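Local coordinates for protein AT27789p (Drosophila melanogaster, PDB 5UZN) that probably binds messenger RNA through quasi-RNA recognition motifs, of which this chain is the third, in the hnRNP F/H homologue Glorund, at residues F28-P33 with R77-F82; R40-K45 with S50-A55. All blocks are in the same frame, centred on the assembly; numbering follows the deposited sequence.

Contact 1: F28-P33 with R77-F82; sequences FKFFEP and RYIELF
The ring of Phe30 meets Leu81 at its edge, where CE2 lies 4.1 Å from Leu81 CD1, a methyl close to the ring plane. Ile79 reaches the same ring obliquely. Ile79 CG1 is 3.8 Å from Phe30 CE1, and Ile79 CB sits against Phe30 CZ. The Phe31 ring also takes Leu81 CD1 at an edge, with Phe31 CE1 4.0 Å from that methyl. Leu81 CD2 touches CZ of Phe31, so both branches of the leucine are used. The two aromatic rings also pack on each other. Phe30 CD2 stands 3.7 Å above the centre of the Phe31 face, while Phe31 CE1 lies in the plane of the Phe30 ring at its edge. Phe30 therefore presents an edge to a face of its neighbour.

The chi1 of Phe30 (-175°) sets CG opposite the backbone N, and this carries the ring out to Ile79. The two side chains run alongside one another, oppositely directed. Phe31 has CG anti to its carbonyl carbon (chi1 -68°), and Phe31 and Leu81 approach head-on. The contact joins helix 24-31 to the start of edge strand 80-86 in the RRM-type alpha/beta fold, where helices pack on one face of a four-stranded antiparallel sheet. No hydrogen bond crosses between the segments; the packing is apolar. The His70 ring meets Phe30 with the two planes about 20° apart. Phe57 meets Phe31 edge-to-face, and Met67 of helix 60-68 touches Leu81.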
loop_
_atom_site.group_PDB
_atom_site.type_symbol
_atom_site.label_atom_id
_atom_site.label_comp_id
_atom_site.label_asym_id
_atom_site.label_seq_id
_atom_site.Cartn_x
_atom_site.Cartn_y
_atom_site.Cartn_z
ATOM N N PHE A 28 -0.106 4.699 4.884
ATOM C CA PHE A 28 0.685 5.900 4.819
ATOM C C PHE A 28 1.879 5.782 5.774
ATOM O O PHE A 28 2.962 6.082 5.412
ATOM C CB PHE A 28 -0.167 7.146 5.079
ATOM C CG PHE A 28 -0.995 7.603 3.890
ATOM C CD1 PHE A 28 -0.421 8.160 2.807
ATOM C CD2 PHE A 28 -2.356 7.482 3.892
ATOM C CE1 PHE A 28 -1.177 8.596 1.738
ATOM C CE2 PHE A 28 -3.117 7.908 2.832
ATOM C CZ PHE A 28 -2.517 8.463 1.748
ATOM N N LYS A 29 1.686 5.281 6.986
ATOM C CA LYS A 29 2.803 5.153 7.927
ATOM C C LYS A 29 3.846 4.169 7.429
ATOM O O LYS A 29 5.044 4.339 7.689
ATOM C CB LYS A 29 2.301 4.704 9.300
ATOM C CG LYS A 29 1.513 5.762 10.054
ATOM C CD LYS A 29 1.019 5.225 11.397
ATOM C CE LYS A 29 0.178 6.261 12.146
ATOM N NZ LYS A 29 -0.394 5.714 13.418
ATOM N N PHE A 30 3.401 3.144 6.704
ATOM C CA PHE A 30 4.285 2.100 6.200
ATOM C C PHE A 30 5.285 2.655 5.191
ATOM O O PHE A 30 6.457 2.267 5.197
ATOM C CB PHE A 30 3.431 0.980 5.592
ATOM C CG PHE A 30 4.226 -0.216 5.131
ATOM C CD1 PHE A 30 4.588 -1.208 6.026
ATOM C CD2 PHE A 30 4.640 -0.325 3.817
ATOM C CE1 PHE A 30 5.320 -2.292 5.614
ATOM C CE2 PHE A 30 5.363 -1.428 3.398
ATOM C CZ PHE A 30 5.704 -2.409 4.309
ATOM N N PHE A 31 4.856 3.581 4.335
ATOM C CA PHE A 31 5.721 4.111 3.288
ATOM C C PHE A 31 6.380 5.436 3.645
ATOM O O PHE A 31 7.087 6.001 2.802
ATOM C CB PHE A 31 4.932 4.290 1.987
ATOM C CG PHE A 31 4.499 3.003 1.359
ATOM C CD1 PHE A 31 5.442 2.101 0.875
ATOM C CD2 PHE A 31 3.159 2.701 1.242
ATOM C CE1 PHE A 31 5.046 0.924 0.292
ATOM C CE2 PHE A 31 2.750 1.527 0.652
ATOM C CZ PHE A 31 3.696 0.633 0.186
ATOM N N GLU A 32 6.157 5.972 4.842
ATOM C CA GLU A 32 6.693 7.298 5.123
ATOM C C GLU A 32 8.211 7.193 5.115
ATOM O O GLU A 32 8.751 6.166 5.501
ATOM C CB GLU A 32 6.172 7.843 6.466
ATOM C CG GLU A 32 6.765 7.157 7.673
ATOM C CD GLU A 32 6.024 7.475 8.955
ATOM O OE1 GLU A 32 6.469 6.981 10.013
ATOM O OE2 GLU A 32 4.993 8.194 8.901
ATOM N N PRO A 33 8.919 8.253 4.681
ATOM C CA PRO A 33 8.474 9.593 4.261
ATOM C C PRO A 33 7.817 9.641 2.902
ATOM O O PRO A 33 7.262 10.673 2.516
ATOM C CB PRO A 33 9.778 10.398 4.221
ATOM C CG PRO A 33 10.813 9.385 3.908
ATOM C CD PRO A 33 10.386 8.129 4.623
ATOM N N ARG A 77 2.678 -7.745 11.137
ATOM C CA ARG A 77 2.632 -8.610 9.959
ATOM C C ARG A 77 3.661 -8.153 8.934
ATOM O O ARG A 77 3.916 -6.961 8.783
ATOM C CB ARG A 77 1.241 -8.625 9.308
ATOM C CG ARG A 77 0.181 -9.352 10.137
ATOM C CD ARG A 77 -1.133 -9.370 9.400
ATOM N NE ARG A 77 -1.705 -10.703 9.258
ATOM C CZ ARG A 77 -2.630 -11.204 10.073
ATOM N NH1 ARG A 77 -3.102 -12.426 9.866
ATOM N NH2 ARG A 77 -3.090 -10.486 11.094
ATOM N N TYR A 78 4.292 -9.107 8.265
ATOM C CA TYR A 78 5.135 -8.765 7.135
ATOM C C TYR A 78 4.236 -8.542 5.929
ATOM O O TYR A 78 3.324 -9.335 5.683
ATOM C CB TYR A 78 6.136 -9.880 6.854
ATOM C CG TYR A 78 6.978 -10.226 8.044
ATOM C CD1 TYR A 78 8.029 -9.412 8.428
ATOM C CD2 TYR A 78 6.719 -11.374 8.792
ATOM C CE1 TYR A 78 8.816 -9.735 9.540
ATOM C CE2 TYR A 78 7.481 -11.696 9.885
ATOM C CZ TYR A 78 8.531 -10.881 10.258
ATOM O OH TYR A 78 9.295 -11.218 11.349
ATOM N N ILE A 79 4.480 -7.454 5.203
ATOM C CA ILE A 79 3.682 -7.056 4.042
ATOM C C ILE A 79 4.406 -7.490 2.773
ATOM O O ILE A 79 5.616 -7.279 2.642
ATOM C CB ILE A 79 3.463 -5.533 4.039
ATOM C CG1 ILE A 79 2.790 -5.070 5.343
ATOM C CG2 ILE A 79 2.728 -5.087 2.777
ATOM C CD1 ILE A 79 1.480 -5.779 5.645
ATOM N N GLU A 80 3.675 -8.078 1.824
ATOM C CA GLU A 80 4.233 -8.363 0.504
ATOM C C GLU A 80 3.869 -7.254 -0.467
ATOM O O GLU A 80 2.682 -6.947 -0.632
ATOM C CB GLU A 80 3.697 -9.674 -0.053
ATOM C CG GLU A 80 4.167 -10.932 0.598
ATOM C CD GLU A 80 3.670 -12.103 -0.199
ATOM O OE1 GLU A 80 4.420 -12.554 -1.089
ATOM O OE2 GLU A 80 2.500 -12.513 0.014
ATOM N N LEU A 81 4.871 -6.693 -1.140
ATOM C CA LEU A 81 4.675 -5.612 -2.094
ATOM C C LEU A 81 4.845 -6.142 -3.513
ATOM O O LEU A 81 5.748 -6.936 -3.776
ATOM C CB LEU A 81 5.667 -4.473 -1.851
ATOM C CG LEU A 81 5.568 -3.860 -0.454
ATOM C CD1 LEU A 81 6.526 -2.683 -0.350
ATOM C CD2 LEU A 81 4.128 -3.433 -0.177
ATOM N N PHE A 82 3.972 -5.696 -4.413
ATOM C CA PHE A 82 4.002 -6.055 -5.828
ATOM C C PHE A 82 3.830 -4.787 -6.639
ATOM O O PHE A 82 2.819 -4.093 -6.489
ATOM C CB PHE A 82 2.893 -7.046 -6.187
ATOM C CG PHE A 82 2.886 -8.271 -5.344
ATOM C CD1 PHE A 82 2.181 -8.303 -4.149
ATOM C CD2 PHE A 82 3.592 -9.401 -5.749
ATOM C CE1 PHE A 82 2.183 -9.443 -3.374
ATOM C CE2 PHE A 82 3.596 -10.536 -4.969
ATOM C CZ PHE A 82 2.885 -10.556 -3.793
#

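Contact 2: R40-K45 with S50-A55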
loop_
_atom_site.group_PDB
_atom_site.type_symbol
_atom_site.label_atom_id
_atom_site.label_comp_id
_atom_site.label_asym_id
_atom_site.label_seq_id
_atom_site.Cartn_x
_atom_site.Cartn_y
_atom_site.Cartn_z
ATOM N N ARG A 40 -6.005 2.610 -1.215
ATOM C CA ARG A 40 -7.329 1.869 -1.227
ATOM C C ARG A 40 -7.228 0.398 -0.542
ATOM O O ARG A 40 -6.539 -0.584 -0.930
ATOM C CB ARG A 40 -7.810 1.613 -2.654
ATOM C CG ARG A 40 -7.973 2.845 -3.514
ATOM C CD ARG A 40 -8.930 2.552 -4.670
ATOM N NE ARG A 40 -8.579 1.330 -5.391
ATOM C CZ ARG A 40 -9.322 0.798 -6.355
ATOM N NH1 ARG A 40 -8.925 -0.319 -6.954
ATOM N NH2 ARG A 40 -10.467 1.379 -6.715
ATOM N N ILE A 41 -7.890 0.413 0.603
ATOM C CA ILE A 41 -7.998 -0.865 1.292
ATOM C C ILE A 41 -9.061 -1.681 0.579
ATOM O O ILE A 41 -10.096 -1.130 0.201
ATOM C CB ILE A 41 -8.371 -0.633 2.765
ATOM C CG1 ILE A 41 -7.369 0.335 3.442
ATOM C CG2 ILE A 41 -8.562 -1.975 3.462
ATOM C CD1 ILE A 41 -5.858 -0.181 3.516
ATOM N N ASN A 42 -8.799 -2.977 0.350
ATOM C CA ASN A 42 -9.749 -3.860 -0.317
ATOM C C ASN A 42 -10.624 -4.598 0.691
ATOM O O ASN A 42 -10.145 -5.085 1.721
ATOM C CB ASN A 42 -9.025 -4.882 -1.202
ATOM C CG ASN A 42 -8.374 -4.248 -2.405
ATOM O OD1 ASN A 42 -8.954 -3.373 -3.040
ATOM N ND2 ASN A 42 -7.148 -4.664 -2.711
ATOM N N TYR A 43 -11.915 -4.691 0.375
ATOM C CA TYR A 43 -12.897 -5.396 1.187
ATOM C C TYR A 43 -13.658 -6.378 0.305
ATOM O O TYR A 43 -13.600 -6.309 -0.926
ATOM C CB TYR A 43 -13.897 -4.422 1.852
ATOM C CG TYR A 43 -13.282 -3.305 2.667
ATOM C CD1 TYR A 43 -12.689 -2.213 2.054
ATOM C CD2 TYR A 43 -13.317 -3.331 4.063
ATOM C CE1 TYR A 43 -12.138 -1.179 2.801
ATOM C CE2 TYR A 43 -12.749 -2.303 4.817
ATOM C CZ TYR A 43 -12.168 -1.228 4.173
ATOM O OH TYR A 43 -11.591 -0.185 4.876
ATOM N N ASN A 44 -14.389 -7.296 0.937
ATOM C CA ASN A 44 -15.418 -8.028 0.201
ATOM C C ASN A 44 -16.716 -7.207 0.121
ATOM O O ASN A 44 -16.812 -6.081 0.626
ATOM C CB ASN A 44 -15.667 -9.393 0.833
ATOM C CG ASN A 44 -16.251 -9.305 2.243
ATOM O OD1 ASN A 44 -16.844 -8.296 2.655
ATOM N ND2 ASN A 44 -16.088 -10.382 2.987
ATOM N N LYS A 45 -17.753 -7.782 -0.513
ATOM C CA LYS A 45 -18.990 -7.023 -0.712
ATOM C C LYS A 45 -19.788 -6.794 0.575
ATOM O O LYS A 45 -20.751 -6.018 0.547
ATOM C CB LYS A 45 -19.893 -7.706 -1.748
ATOM C CG LYS A 45 -20.601 -8.972 -1.265
ATOM C CD LYS A 45 -21.395 -9.589 -2.414
ATOM C CE LYS A 45 -22.100 -10.878 -2.026
ATOM N NZ LYS A 45 -22.774 -11.485 -3.219
ATOM N N SER A 50 -10.138 -7.355 3.432
ATOM C CA SER A 50 -9.645 -8.536 2.735
ATOM C C SER A 50 -8.171 -8.812 2.978
ATOM O O SER A 50 -7.653 -9.816 2.477
ATOM C CB SER A 50 -9.882 -8.398 1.229
ATOM O OG SER A 50 -8.895 -7.541 0.679
ATOM N N GLY A 51 -7.488 -7.972 3.747
ATOM C CA GLY A 51 -6.066 -8.174 3.947
ATOM C C GLY A 51 -5.168 -7.667 2.833
ATOM O O GLY A 51 -3.965 -7.936 2.865
ATOM N N THR A 52 -5.703 -6.963 1.833
ATOM C CA THR A 52 -4.886 -6.418 0.758
ATOM C C THR A 52 -5.273 -4.971 0.508
ATOM O O THR A 52 -6.292 -4.478 0.994
ATOM C CB THR A 52 -5.034 -7.208 -0.551
ATOM O OG1 THR A 52 -6.310 -6.915 -1.144
ATOM C CG2 THR A 52 -4.907 -8.689 -0.296
ATOM N N ALA A 53 -4.450 -4.297 -0.293
ATOM C CA ALA A 53 -4.626 -2.881 -0.519
ATOM C C ALA A 53 -3.832 -2.485 -1.746
ATOM O O ALA A 53 -2.931 -3.209 -2.184
ATOM C CB ALA A 53 -4.140 -2.051 0.683
ATOM N N ASP A 54 -4.142 -1.294 -2.261
ATOM C CA ASP A 54 -3.341 -0.627 -3.285
ATOM C C ASP A 54 -2.859 0.725 -2.790
ATOM O O ASP A 54 -3.614 1.464 -2.152
ATOM C CB ASP A 54 -4.128 -0.399 -4.567
ATOM C CG ASP A 54 -4.337 -1.660 -5.346
ATOM O OD1 ASP A 54 -3.433 -2.528 -5.324
ATOM O OD2 ASP A 54 -5.411 -1.784 -5.978
ATOM N N ALA A 55 -1.607 1.053 -3.104
ATOM C CA ALA A 55 -1.042 2.372 -2.852
ATOM C C ALA A 55 -0.659 2.959 -4.198
ATOM O O ALA A 55 0.033 2.297 -4.984
ATOM C CB ALA A 55 0.172 2.318 -1.902
HETATM O O HOH W 1 -8.359 -2.543 -5.425
#
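The Asn42 side chain runs at a slant across that of Thr52, and the amide of Asn42 donates from ND2 to Thr52 OG1 at 2.9 Å. The bond is nearly straight (166° at the hydrogen), and the hydroxyl oxygen lies close to the amide plane. Thr52 OG1 sits between its backbone N and carbonyl carbon (chi1 74°), facing the amide. Ser50 OG shares a hydrogen bond with Thr52 OG1. At the other end of the amide, water 1 donates to Asn42 OD1 (2.6 Å) and to Asp54 OD2 (3.1 Å), so both ends of the group are held. Replacing Asn42 by an alanine removes the amide, so Thr52 OG1 would probably lose its donor from that side chain and the water one of its two acceptors.

Arg40 and Asp54 project together from one face of the sheet. Their guanidinium and carboxylate planes are only 10° apart, but Arg40 NH1 to Asp54 OD2 is 3.9 Å, a long salt bridge. Asp54 OD1 is hydrogen-bonded to His14 on strand 11-16. On the opposite face, Ile41 CD1 packs against Ala53 CB at 3.8 Å.

Arg40 and Asp54 form a hydrogen-bonded pair, N-H to O in both directions, and Ile41 with Ala53 a non-hydrogen-bonded one. This is the antiparallel pairing of the second and third strands typical of the RRM fold.

Contacts 1 and 2 have centres 14 Å apart, on opposite sides of the chain's centre. Both reach the same four-stranded antiparallel sheet, ordered 38-43, 52-57, 11-16, 80-86. Contact 2 pairs the first two of these strands; contact 1 packs helix 24-31 against the far edge strand. Along the chain, 28-33 comes first, then both segments of contact 2, and 77-82 last. Contact 1 thus joins parts of the chain that flank the hairpin. The two contacts touch directly where Phe31 CE2 meets Ala55 CB at 3.7 Å. That packing sets helix 24-31 against the inner strand 52-57, so the helix touches both an inner strand and the edge strand 80-86 of the sheet.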